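Local coordinates for cyclin homolog (Herpesvirus saimiri, PDB 2F2C), which is a viral cyclin of the D subfamily that modulates the host cell cycle and may contribute to transformation and rapid proliferation of latently infected T cells, at residues P21-N26 against L156-N161; G196-G201 against D240-A245; K118-S123 against L130-Q135; D81-K86 against Q95-A100; L32-F37 against T147-A152. All coordinates share one frame; numbering follows the deposited sequence.

Contact 1: residues P21-N26 against L156-N161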
# COMPACT_ATOMS: atom_id res chain seq x y z
N PRO A 21 16.27 -7.54 3.26
CA PRO A 21 16.70 -8.18 2.02
C PRO A 21 15.53 -8.74 1.25
O PRO A 21 15.57 -8.75 0.03
CB PRO A 21 17.64 -9.31 2.48
CG PRO A 21 17.57 -9.33 3.98
CD PRO A 21 17.05 -8.01 4.43
N ARG A 22 14.48 -9.17 1.94
CA ARG A 22 13.41 -9.86 1.23
C ARG A 22 12.34 -8.99 0.57
O ARG A 22 11.59 -9.47 -0.29
CB ARG A 22 12.84 -11.07 1.99
CG ARG A 22 12.16 -10.80 3.27
CD ARG A 22 12.20 -11.95 4.24
NE ARG A 22 11.58 -11.51 5.50
CZ ARG A 22 10.27 -11.45 5.72
NH1 ARG A 22 9.43 -11.83 4.76
NH2 ARG A 22 9.80 -11.01 6.86
N VAL A 23 12.31 -7.71 0.92
CA VAL A 23 11.51 -6.73 0.22
C VAL A 23 11.97 -6.65 -1.24
O VAL A 23 11.14 -6.62 -2.14
CB VAL A 23 11.56 -5.32 0.94
CG1 VAL A 23 11.30 -4.14 -0.03
CG2 VAL A 23 10.61 -5.28 2.16
N LEU A 24 13.28 -6.61 -1.47
CA LEU A 24 13.83 -6.60 -2.83
C LEU A 24 13.41 -7.87 -3.55
O LEU A 24 13.07 -7.86 -4.76
CB LEU A 24 15.35 -6.58 -2.79
CG LEU A 24 16.12 -5.74 -3.81
CD1 LEU A 24 17.55 -6.24 -3.93
CD2 LEU A 24 15.46 -5.68 -5.19
N ASN A 25 13.46 -8.97 -2.79
CA ASN A 25 13.14 -10.28 -3.31
C ASN A 25 11.71 -10.27 -3.81
O ASN A 25 11.46 -10.76 -4.93
CB ASN A 25 13.27 -11.34 -2.21
CG ASN A 25 14.51 -12.18 -2.36
OD1 ASN A 25 14.66 -12.94 -3.34
ND2 ASN A 25 15.40 -12.10 -1.36
N ASN A 26 10.80 -9.70 -3.01
CA ASN A 26 9.38 -9.71 -3.35
C ASN A 26 9.05 -8.77 -4.51
O ASN A 26 8.09 -8.99 -5.24
CB ASN A 26 8.51 -9.38 -2.14
CG ASN A 26 8.61 -10.43 -1.06
OD1 ASN A 26 8.34 -11.62 -1.28
ND2 ASN A 26 8.99 -10.00 0.14
N LEU A 156 14.18 1.96 -6.28
CA LEU A 156 15.24 2.92 -5.88
C LEU A 156 15.93 2.65 -4.54
O LEU A 156 17.15 2.49 -4.49
CB LEU A 156 14.72 4.34 -5.88
CG LEU A 156 14.54 4.91 -7.29
CD1 LEU A 156 13.58 6.08 -7.21
CD2 LEU A 156 15.86 5.33 -7.91
N ILE A 157 15.16 2.58 -3.47
CA ILE A 157 15.76 2.50 -2.16
C ILE A 157 16.32 1.12 -1.85
O ILE A 157 17.48 1.02 -1.39
CB ILE A 157 14.81 3.04 -1.06
CG1 ILE A 157 14.48 4.52 -1.33
CG2 ILE A 157 15.41 2.84 0.34
CD1 ILE A 157 15.63 5.48 -1.00
N PRO A 158 15.53 0.05 -2.05
CA PRO A 158 16.06 -1.31 -1.93
C PRO A 158 17.37 -1.55 -2.72
O PRO A 158 18.26 -2.24 -2.22
CB PRO A 158 14.93 -2.17 -2.49
CG PRO A 158 13.73 -1.44 -2.10
CD PRO A 158 14.07 0.03 -2.27
N LEU A 159 17.50 -0.96 -3.90
CA LEU A 159 18.76 -1.08 -4.65
C LEU A 159 19.89 -0.35 -3.95
O LEU A 159 20.98 -0.93 -3.78
CB LEU A 159 18.63 -0.62 -6.11
CG LEU A 159 17.77 -1.51 -7.01
CD1 LEU A 159 17.82 -1.01 -8.43
CD2 LEU A 159 18.23 -2.95 -6.92
N CYS A 160 19.62 0.90 -3.53
CA CYS A 160 20.59 1.69 -2.74
C CYS A 160 21.11 0.96 -1.50
O CYS A 160 22.31 0.95 -1.25
CB CYS A 160 19.98 3.02 -2.28
SG CYS A 160 19.73 4.20 -3.60
N ASN A 161 20.20 0.38 -0.73
CA ASN A 161 20.56 -0.40 0.45
C ASN A 161 21.40 -1.63 0.10
O ASN A 161 22.42 -1.87 0.73
CB ASN A 161 19.32 -0.83 1.22
CG ASN A 161 19.66 -1.68 2.42
OD1 ASN A 161 20.10 -1.17 3.45
ND2 ASN A 161 19.48 -2.98 2.29
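A chi1 of 154° on V23 places CG1 anti to the backbone N and beside the carbonyl carbon, and it is this branch that reaches the ring of P158, with V23 CG1 4.2 Å from P158 CG. One residue further on, L24 meets the neighbouring corner of the same ring: L24 CG lies 4.0 Å from P158 CB, the shortest approach between the segments. Both side chains slant across the proline, so its CB-CG edge is shared between them. L159 joins from the next position. With CD1 anti to CA (chi2 -176°), the other branch, L159 CD2, is turned toward 21-26 and lies 4.3 Å from L24 CD2. The contact is wholly apolar and buries 165 Å²; the axes of the two helical segments stay 9.6 Å apart and cross at -131°. P158 faces 21-26, whereas L156 packs on helices 170-184 and 195-208. I227 of helix 218-228 touches both L24 and L159. On the outer side of 21-26, R22 pairs with an acidic side chain of the other protein chain in a salt bridge. V23, although directed at P158, also touches the backbone of that chain. This is consistent with the N-terminal helix of cyclins, which lies outside the five-helix cyclin box, rests against the second half of the molecule and shares in binding the partner kinase.

Contact 2: residues G196-G201 against D240-A245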
# COMPACT_ATOMS: atom_id res chain seq x y z
N GLY A 196 12.75 -3.11 -12.58
CA GLY A 196 14.01 -3.13 -11.85
C GLY A 196 15.15 -2.65 -12.73
O GLY A 196 16.03 -1.96 -12.25
N LEU A 197 15.13 -3.01 -14.01
CA LEU A 197 16.16 -2.53 -14.92
C LEU A 197 16.06 -1.02 -15.18
O LEU A 197 17.06 -0.31 -15.04
CB LEU A 197 16.16 -3.32 -16.24
CG LEU A 197 16.88 -4.66 -16.18
CD1 LEU A 197 16.69 -5.44 -17.47
CD2 LEU A 197 18.37 -4.49 -15.83
N ILE A 198 14.87 -0.54 -15.54
CA ILE A 198 14.65 0.90 -15.66
C ILE A 198 15.27 1.64 -14.46
O ILE A 198 16.04 2.58 -14.62
CB ILE A 198 13.16 1.23 -15.74
CG1 ILE A 198 12.50 0.51 -16.92
CG2 ILE A 198 12.95 2.75 -15.82
CD1 ILE A 198 10.97 0.47 -16.77
N CYS A 199 14.94 1.16 -13.25
CA CYS A 199 15.44 1.75 -12.01
C CYS A 199 16.94 1.70 -11.88
O CYS A 199 17.55 2.73 -11.67
CB CYS A 199 14.85 1.06 -10.80
SG CYS A 199 15.38 1.92 -9.30
N ALA A 200 17.53 0.51 -11.96
CA ALA A 200 18.98 0.36 -12.06
C ALA A 200 19.62 1.43 -12.95
O ALA A 200 20.58 2.09 -12.56
CB ALA A 200 19.35 -1.06 -12.60
N GLY A 201 19.08 1.57 -14.16
CA GLY A 201 19.59 2.53 -15.12
C GLY A 201 19.45 3.96 -14.62
O GLY A 201 20.42 4.73 -14.67
N ASP A 240 22.46 3.29 -20.55
CA ASP A 240 22.48 4.16 -21.73
C ASP A 240 21.09 4.45 -22.31
O ASP A 240 20.87 5.51 -22.88
CB ASP A 240 23.42 3.60 -22.80
CG ASP A 240 24.89 3.57 -22.34
OD1 ASP A 240 25.16 3.75 -21.13
OD2 ASP A 240 25.83 3.35 -23.12
N GLN A 241 20.15 3.52 -22.16
CA GLN A 241 18.81 3.73 -22.72
C GLN A 241 18.02 4.75 -21.93
O GLN A 241 17.36 5.62 -22.52
CB GLN A 241 18.04 2.42 -22.78
CG GLN A 241 18.21 1.72 -24.09
CD GLN A 241 17.63 0.33 -24.05
OE1 GLN A 241 18.04 -0.49 -23.23
NE2 GLN A 241 16.66 0.06 -24.93
N VAL A 242 18.09 4.65 -20.60
CA VAL A 242 17.41 5.58 -19.71
C VAL A 242 17.99 6.98 -19.93
O VAL A 242 17.25 7.93 -20.21
CB VAL A 242 17.56 5.17 -18.20
CG1 VAL A 242 17.16 6.34 -17.30
CG2 VAL A 242 16.75 3.91 -17.86
N SER A 243 19.30 7.09 -19.83
CA SER A 243 20.00 8.34 -20.11
C SER A 243 19.56 9.01 -21.43
O SER A 243 19.31 10.22 -21.46
CB SER A 243 21.50 8.09 -20.09
OG SER A 243 22.19 9.28 -20.41
N GLU A 244 19.44 8.24 -22.50
CA GLU A 244 19.01 8.78 -23.79
C GLU A 244 17.54 9.18 -23.76
O GLU A 244 17.17 10.25 -24.23
CB GLU A 244 19.26 7.79 -24.92
CG GLU A 244 20.64 7.15 -24.90
CD GLU A 244 21.71 7.95 -25.63
OE1 GLU A 244 21.53 9.19 -25.78
OE2 GLU A 244 22.72 7.33 -26.06
N ALA A 245 16.69 8.31 -23.22
CA ALA A 245 15.27 8.61 -23.06
C ALA A 245 15.05 9.95 -22.32
O ALA A 245 14.22 10.78 -22.74
CB ALA A 245 14.57 7.47 -22.35
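G201, which meets V242 across the contact, donates its backbone N to L197 O at 2.9 Å, an ordinary helical bond that fixes the position of a residue without a side chain. That bare backbone is where V242 comes in: V242 CG2 sits 4.2 Å from G201 CA, and the two CA atoms are only 5.9 Å apart, the nearest pair between the segments. The same methyl also lies over the preceding turn, with V242 CG2 3.6 Å from I198 O. This is a van der Waals approach to a carbonyl oxygen, not a polar bond. The torsion of V242 (chi1 165°) explains the choice of branch, since CG2 falls anti to the carbonyl carbon and beside the backbone N, while CG1 takes the place anti to N. Of the I198 side chain, the gamma methyl CG2 comes nearest, 4.5 Å from V242 CG2; the CD1 end leads away. G201 has no CB on the side that V242 CG2 occupies, which allows the short CA spacing between helices 195-208 and 232-247 in the C-terminal half of the all-helical cyclin fold. Here all three touching residues are buried. A184 of helix 170-184 packs on V242, and I181 of that helix packs on I198, so a third helix borders the junction. The hydroxyl OG1 of T205, one turn beyond G201, donates a hydrogen bond to G201 O, and T205 also touches V242.

Contact 3: residues K118-S123 against L130-Q135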
# COMPACT_ATOMS: atom_id res chain seq x y z
N LYS A 118 -10.52 19.53 -12.31
CA LYS A 118 -9.19 20.07 -12.43
C LYS A 118 -8.50 19.47 -13.64
O LYS A 118 -7.65 20.10 -14.23
CB LYS A 118 -8.40 19.73 -11.17
CG LYS A 118 -7.23 20.63 -10.87
CD LYS A 118 -6.59 20.28 -9.52
CE LYS A 118 -7.34 20.91 -8.35
NZ LYS A 118 -6.45 21.02 -7.16
N LEU A 119 -8.87 18.25 -13.99
CA LEU A 119 -8.35 17.61 -15.21
C LEU A 119 -9.23 17.98 -16.40
O LEU A 119 -8.76 18.07 -17.54
CB LEU A 119 -8.33 16.09 -15.05
CG LEU A 119 -7.38 15.48 -14.02
CD1 LEU A 119 -7.92 14.12 -13.60
CD2 LEU A 119 -5.96 15.35 -14.56
N THR A 120 -10.51 18.20 -16.12
CA THR A 120 -11.48 18.63 -17.12
C THR A 120 -11.12 20.03 -17.61
O THR A 120 -10.55 20.18 -18.69
CB THR A 120 -12.93 18.59 -16.54
OG1 THR A 120 -12.96 19.23 -15.25
CG2 THR A 120 -13.37 17.15 -16.22
N TYR A 121 -11.44 21.03 -16.80
CA TYR A 121 -11.12 22.43 -17.05
C TYR A 121 -9.71 22.61 -17.65
O TYR A 121 -9.47 23.49 -18.47
CB TYR A 121 -11.26 23.20 -15.73
CG TYR A 121 -10.98 24.68 -15.80
CD1 TYR A 121 -11.94 25.57 -16.27
CD2 TYR A 121 -9.76 25.20 -15.35
CE1 TYR A 121 -11.69 26.93 -16.31
CE2 TYR A 121 -9.49 26.55 -15.40
CZ TYR A 121 -10.47 27.41 -15.88
OH TYR A 121 -10.22 28.77 -15.93
N LEU A 122 -8.79 21.74 -17.24
CA LEU A 122 -7.46 21.65 -17.82
C LEU A 122 -7.36 20.46 -18.80
O LEU A 122 -6.58 19.53 -18.58
CB LEU A 122 -6.43 21.45 -16.70
CG LEU A 122 -6.07 22.56 -15.71
CD1 LEU A 122 -7.27 23.21 -15.04
CD2 LEU A 122 -5.14 21.97 -14.68
N SER A 123 -8.17 20.49 -19.87
CA SER A 123 -8.07 19.52 -20.98
C SER A 123 -9.22 19.68 -21.97
O SER A 123 -9.04 20.23 -23.06
CB SER A 123 -7.99 18.08 -20.48
N LEU A 130 -18.89 13.93 -16.01
CA LEU A 130 -19.54 12.63 -16.16
C LEU A 130 -18.76 11.77 -17.16
O LEU A 130 -18.56 10.57 -16.94
CB LEU A 130 -21.01 12.82 -16.56
CG LEU A 130 -21.86 11.70 -17.18
CD1 LEU A 130 -23.25 11.62 -16.54
CD2 LEU A 130 -21.97 11.89 -18.71
N GLU A 131 -18.28 12.41 -18.23
CA GLU A 131 -17.48 11.73 -19.24
C GLU A 131 -16.12 11.27 -18.71
O GLU A 131 -15.60 10.24 -19.14
CB GLU A 131 -17.29 12.62 -20.46
CG GLU A 131 -18.60 13.00 -21.13
CD GLU A 131 -18.40 13.62 -22.50
OE1 GLU A 131 -19.42 14.06 -23.10
OE2 GLU A 131 -17.24 13.66 -22.99
N LEU A 132 -15.54 12.04 -17.80
CA LEU A 132 -14.32 11.62 -17.13
C LEU A 132 -14.67 10.47 -16.18
O LEU A 132 -14.01 9.44 -16.18
CB LEU A 132 -13.68 12.79 -16.36
CG LEU A 132 -12.15 12.98 -16.29
CD1 LEU A 132 -11.69 13.54 -14.93
CD2 LEU A 132 -11.36 11.70 -16.61
N ILE A 133 -15.72 10.66 -15.38
CA ILE A 133 -16.15 9.66 -14.40
C ILE A 133 -16.48 8.32 -15.06
O ILE A 133 -16.04 7.27 -14.59
CB ILE A 133 -17.34 10.20 -13.57
CG1 ILE A 133 -16.86 11.36 -12.70
CG2 ILE A 133 -17.97 9.11 -12.72
CD1 ILE A 133 -17.94 12.42 -12.40
N ASN A 134 -17.23 8.35 -16.16
CA ASN A 134 -17.51 7.12 -16.90
C ASN A 134 -16.25 6.45 -17.43
O ASN A 134 -16.17 5.22 -17.50
CB ASN A 134 -18.53 7.38 -18.01
CG ASN A 134 -19.96 7.40 -17.49
OD1 ASN A 134 -20.61 8.44 -17.46
ND2 ASN A 134 -20.45 6.24 -17.06
N GLN A 135 -15.25 7.26 -17.79
CA GLN A 135 -13.97 6.75 -18.28
C GLN A 135 -13.15 6.13 -17.16
O GLN A 135 -12.42 5.15 -17.39
CB GLN A 135 -13.18 7.86 -18.99
CG GLN A 135 -11.90 7.40 -19.67
CD GLN A 135 -12.15 6.31 -20.67
OE1 GLN A 135 -12.56 6.58 -21.80
NE2 GLN A 135 -11.91 5.06 -20.27
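The groups that touch among L119, T120 and L132 are methyls rather than flat groups, with the side chain of F127, from the connection between the two segments, alongside both T120 and L132. L132 CD1 is common to both pairs. It lies 4.0 Å from L119 CD1, the two leucines crossing at about a right angle, and 4.2 Å from T120 CG2, so that one methyl fits beside two successive residues. The threonine is turned by chi1 48°, which sets CG2 anti to the carbonyl carbon and leaves OG1 between the backbone N and the carbonyl carbon, where it is hydrogen-bonded to V116 O in the preceding turn. Its polar end is thereby engaged locally while the methyl serves the packing. In the cyclin box, a bundle of helices, this joins the end of the short helix 116-119 to helix 129-142 across a connection in which 124-126 are not modelled. Helix 94-109 contributes L103 against L119 and A100 against L132, while L62 of helix 49-65 packs on L119.

Contact 4: residues D81-K86 against Q95-A100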
# COMPACT_ATOMS: atom_id res chain seq x y z
N ASP A 81 -1.08 1.63 -20.26
CA ASP A 81 -0.70 0.51 -21.13
C ASP A 81 -1.58 -0.73 -20.92
O ASP A 81 -2.20 -1.21 -21.87
CB ASP A 81 0.78 0.14 -20.98
CG ASP A 81 1.70 1.27 -21.43
OD1 ASP A 81 1.30 2.05 -22.33
OD2 ASP A 81 2.84 1.45 -20.92
N ARG A 82 -1.64 -1.21 -19.68
CA ARG A 82 -2.52 -2.33 -19.33
C ARG A 82 -3.91 -2.13 -19.90
O ARG A 82 -4.41 -3.02 -20.58
CB ARG A 82 -2.61 -2.50 -17.82
CG ARG A 82 -1.49 -3.31 -17.20
CD ARG A 82 -1.62 -3.49 -15.70
NE ARG A 82 -1.14 -2.33 -14.97
CZ ARG A 82 -1.45 -2.03 -13.71
NH1 ARG A 82 -2.29 -2.81 -13.02
NH2 ARG A 82 -0.94 -0.94 -13.14
N TYR A 83 -4.51 -0.97 -19.64
CA TYR A 83 -5.84 -0.64 -20.15
C TYR A 83 -5.91 -0.72 -21.66
O TYR A 83 -6.92 -1.16 -22.21
CB TYR A 83 -6.29 0.76 -19.70
CG TYR A 83 -7.62 1.16 -20.29
CD1 TYR A 83 -8.80 0.58 -19.83
CD2 TYR A 83 -7.70 2.08 -21.33
CE1 TYR A 83 -10.05 0.92 -20.40
CE2 TYR A 83 -8.94 2.43 -21.91
CZ TYR A 83 -10.11 1.84 -21.43
OH TYR A 83 -11.33 2.18 -21.97
N LEU A 84 -4.85 -0.30 -22.34
CA LEU A 84 -4.87 -0.28 -23.80
C LEU A 84 -4.37 -1.58 -24.43
O LEU A 84 -4.07 -1.60 -25.63
CB LEU A 84 -4.12 0.94 -24.36
CG LEU A 84 -4.81 2.31 -24.23
CD1 LEU A 84 -3.87 3.36 -24.74
CD2 LEU A 84 -6.12 2.39 -24.98
N CYS A 85 -4.27 -2.64 -23.62
CA CYS A 85 -4.17 -4.01 -24.13
C CYS A 85 -5.55 -4.64 -24.19
O CYS A 85 -5.73 -5.69 -24.80
CB CYS A 85 -3.30 -4.90 -23.24
SG CYS A 85 -1.65 -4.28 -22.87
N LYS A 86 -6.53 -3.98 -23.58
CA LYS A 86 -7.85 -4.58 -23.41
C LYS A 86 -8.96 -3.88 -24.19
O LYS A 86 -9.70 -4.53 -24.93
CB LYS A 86 -8.19 -4.73 -21.92
CG LYS A 86 -7.36 -5.84 -21.25
CD LYS A 86 -7.83 -6.14 -19.82
CE LYS A 86 -7.08 -7.33 -19.22
NZ LYS A 86 -7.28 -8.62 -19.97
N GLN A 95 -6.83 11.59 -24.98
CA GLN A 95 -6.61 12.51 -23.88
C GLN A 95 -7.49 12.18 -22.68
O GLN A 95 -7.03 12.22 -21.54
CB GLN A 95 -6.82 13.95 -24.33
CG GLN A 95 -6.29 14.98 -23.34
CD GLN A 95 -6.14 16.37 -23.92
OE1 GLN A 95 -5.43 17.19 -23.34
NE2 GLN A 95 -6.81 16.65 -25.03
N LYS A 96 -8.75 11.85 -22.94
CA LYS A 96 -9.68 11.45 -21.89
C LYS A 96 -9.16 10.22 -21.16
O LYS A 96 -9.25 10.12 -19.93
CB LYS A 96 -11.05 11.16 -22.49
CG LYS A 96 -12.19 11.09 -21.50
CD LYS A 96 -13.51 11.44 -22.16
CE LYS A 96 -14.08 10.30 -22.99
NZ LYS A 96 -14.91 9.40 -22.16
N ILE A 97 -8.60 9.28 -21.91
CA ILE A 97 -8.10 8.05 -21.32
C ILE A 97 -6.97 8.37 -20.36
O ILE A 97 -7.01 7.97 -19.19
CB ILE A 97 -7.65 7.03 -22.41
CG1 ILE A 97 -8.86 6.59 -23.26
CG2 ILE A 97 -6.97 5.83 -21.76
CD1 ILE A 97 -8.53 5.80 -24.52
N GLY A 98 -5.98 9.10 -20.86
CA GLY A 98 -4.78 9.43 -20.11
C GLY A 98 -5.11 10.30 -18.91
O GLY A 98 -4.43 10.24 -17.88
N ALA A 99 -6.15 11.12 -19.06
CA ALA A 99 -6.63 11.95 -17.97
C ALA A 99 -7.14 11.06 -16.86
O ALA A 99 -6.84 11.30 -15.71
CB ALA A 99 -7.72 12.90 -18.45
N ALA A 100 -7.90 10.02 -17.20
CA ALA A 100 -8.49 9.16 -16.17
C ALA A 100 -7.50 8.18 -15.55
O ALA A 100 -7.76 7.64 -14.47
CB ALA A 100 -9.69 8.45 -16.71
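I97 is the residue through which both sides of this contact meet, and its two branches go to different partners. With chi1 -65°, CG2 stands anti to the backbone N and CG1 anti to the carbonyl carbon, so the branches diverge. The CG2 methyl meets the ring of Y83, lying 3.8 Å from Y83 CD2 and 3.9 Å from Y83 CE2, which places it near the middle of that ring bond; the approach is oblique. The other branch is extended, and its end reaches L84, I97 CD1 being 4.2 Å from L84 CD2, methyl to methyl. Y83 gets its ring there by a chi1 of 176°, CG anti to the backbone N and beside the carbonyl carbon, and the side chains of Y83 and I97 cross at about a right angle. The backbones themselves stay apart: the nearest CA atoms, of Y83 and I97, are 9.1 Å from each other, so side chains alone span the gap. Helix 72-83 is ending at this point. L84 is the first residue to leave helical phi/psi, and bonds such as C85 N to R82 O at 3.1 Å link residues three apart. All three touching residues are buried. Y83 is flanked by I139 of helix 129-142, and its OH makes a weak hydrogen bond with Q135 of that helix. L80, one turn back in helix 72-83, also packs on I97, so helices 72-83, 94-109 and 129-142 converge around this isoleucine and tyrosine.

Contact 5: residues L32-F37 against T147-A152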
# COMPACT_ATOMS: atom_id res chain seq x y z
N LEU A 32 7.39 -10.32 -11.79
CA LEU A 32 7.07 -11.41 -12.73
C LEU A 32 5.57 -11.60 -12.95
O LEU A 32 5.15 -12.54 -13.64
CB LEU A 32 7.70 -12.76 -12.32
CG LEU A 32 9.19 -12.90 -11.98
CD1 LEU A 32 9.50 -14.34 -11.60
CD2 LEU A 32 10.10 -12.44 -13.10
N LEU A 33 4.75 -10.73 -12.37
CA LEU A 33 3.30 -10.84 -12.53
C LEU A 33 2.80 -10.12 -13.78
O LEU A 33 2.18 -10.76 -14.63
CB LEU A 33 2.54 -10.34 -11.29
CG LEU A 33 2.54 -11.14 -9.98
CD1 LEU A 33 2.09 -10.22 -8.83
CD2 LEU A 33 1.67 -12.39 -10.04
N LEU A 34 3.06 -8.83 -13.93
CA LEU A 34 2.53 -8.07 -15.07
C LEU A 34 2.96 -8.65 -16.46
O LEU A 34 3.83 -9.53 -16.52
CB LEU A 34 2.73 -6.55 -14.90
CG LEU A 34 4.03 -5.72 -14.84
CD1 LEU A 34 3.84 -4.60 -13.83
CD2 LEU A 34 5.29 -6.50 -14.51
N PRO A 35 2.35 -8.19 -17.56
CA PRO A 35 2.37 -8.96 -18.82
C PRO A 35 3.70 -8.81 -19.57
O PRO A 35 4.37 -7.79 -19.44
CB PRO A 35 1.25 -8.32 -19.63
CG PRO A 35 1.28 -6.85 -19.21
CD PRO A 35 1.67 -6.88 -17.72
N LYS A 36 4.07 -9.81 -20.35
CA LYS A 36 5.27 -9.70 -21.18
C LYS A 36 5.01 -8.87 -22.48
O LYS A 36 4.52 -9.40 -23.49
CB LYS A 36 5.88 -11.08 -21.46
CG LYS A 36 4.87 -12.19 -21.76
CD LYS A 36 5.52 -13.57 -21.80
CE LYS A 36 4.56 -14.61 -22.36
NZ LYS A 36 5.10 -15.97 -22.20
N PHE A 37 5.34 -7.57 -22.41
CA PHE A 37 5.19 -6.65 -23.54
C PHE A 37 6.24 -6.92 -24.64
O PHE A 37 7.40 -6.48 -24.53
CB PHE A 37 5.35 -5.18 -23.08
CG PHE A 37 4.10 -4.54 -22.51
CD1 PHE A 37 2.99 -4.30 -23.31
CD2 PHE A 37 4.07 -4.10 -21.17
CE1 PHE A 37 1.84 -3.68 -22.79
CE2 PHE A 37 2.93 -3.48 -20.63
CZ PHE A 37 1.81 -3.27 -21.44
N THR A 147 -5.27 -2.56 -10.23
CA THR A 147 -4.68 -1.28 -10.65
C THR A 147 -3.22 -1.06 -10.27
O THR A 147 -2.46 -0.44 -11.01
CB THR A 147 -5.48 -0.12 -10.08
OG1 THR A 147 -5.56 -0.28 -8.66
CG2 THR A 147 -6.92 -0.20 -10.53
N GLU A 148 -2.85 -1.53 -9.09
CA GLU A 148 -1.48 -1.49 -8.58
C GLU A 148 -0.50 -2.29 -9.48
O GLU A 148 -0.93 -3.05 -10.37
CB GLU A 148 -1.49 -2.02 -7.14
CG GLU A 148 -0.39 -1.51 -6.23
CD GLU A 148 -0.20 0.00 -6.29
OE1 GLU A 148 0.59 0.49 -7.16
OE2 GLU A 148 -0.80 0.70 -5.44
N ALA A 149 0.81 -2.11 -9.25
CA ALA A 149 1.89 -2.74 -10.05
C ALA A 149 3.28 -2.42 -9.49
O ALA A 149 3.47 -1.41 -8.83
CB ALA A 149 1.83 -2.29 -11.51
N VAL A 150 4.27 -3.26 -9.77
CA VAL A 150 5.62 -2.87 -9.42
C VAL A 150 6.07 -1.70 -10.33
O VAL A 150 6.05 -1.82 -11.55
CB VAL A 150 6.60 -4.03 -9.50
CG1 VAL A 150 8.02 -3.52 -9.38
CG2 VAL A 150 6.33 -5.02 -8.40
N LEU A 151 6.45 -0.58 -9.73
CA LEU A 151 6.87 0.61 -10.48
C LEU A 151 8.38 0.71 -10.47
O LEU A 151 9.00 0.50 -9.42
CB LEU A 151 6.33 1.87 -9.83
CG LEU A 151 4.83 1.89 -9.65
CD1 LEU A 151 4.41 3.20 -9.02
CD2 LEU A 151 4.23 1.71 -11.03
N ALA A 152 8.95 1.10 -11.60
CA ALA A 152 10.40 1.28 -11.69
C ALA A 152 10.82 1.96 -10.40
O ALA A 152 11.86 1.68 -9.81
CB ALA A 152 10.77 2.13 -12.88
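L34 reaches over to A149 with one methyl, L34 CD1 lying 3.8 Å from A149 CB. The same methyl lies 4.2 Å from V150 O, so it rests beside the backbone of the next residue as well. The contact is small, 80 Å² in all, an apolar methyl contact that also touches a backbone carbonyl oxygen. It depends on the leucine torsion chi1 65°, which sets CG between the backbone N and the carbonyl carbon and turns the branch toward 147-152. Around this first shell, A149 is held in an extended backbone, and its N donates a weak bond to E148 OE1 at 3.3 Å with an N-H...O angle of 148°. That carboxylate has a stronger partner in R109 of helix 94-109, with which it forms a salt bridge. Neither segment is helical or strand-like: 32-37 lies between helices 21-31 and 49-65, while the segment 147-152 belongs to the connection from helix 129-142 to helix 156-162. The contact therefore brings two connections of the cyclin fold side by side. R82 and S78 of helix 72-83 pack on A149, and R82 NH2 is hydrogen-bonded to T147 O, so helix 72-83 lies against the segment at T147 and A149. Toward the far end V150 packs on F155 and on P195 of helix 195-208, and L151 N donates to D154 OD2. The other protein chain touches L33, T147 and E148.

From the N terminus, helix 21-31 opens contact 1, which closes only at 156-161 and so spans the largest loop of the five. Within it, 32-37 opens contact 5, closed at 147-152. That loop in turn holds contact 4 (81-86 with 95-100) and then contact 3 (118-123 with 130-135), two short closures in series whose segments touch, for example through a probable hydrogen bond from K96 NZ to E131 O. No pair crosses. Contact 2 (196-201 with 240-245) follows all of these. Contacts 3 and 4 tie helices of the N-terminal half of the cyclin fold, contact 2 ties those of the C-terminal half, and contacts 1 and 5 join the two. A152 touches I198, linking contacts 5 and 2.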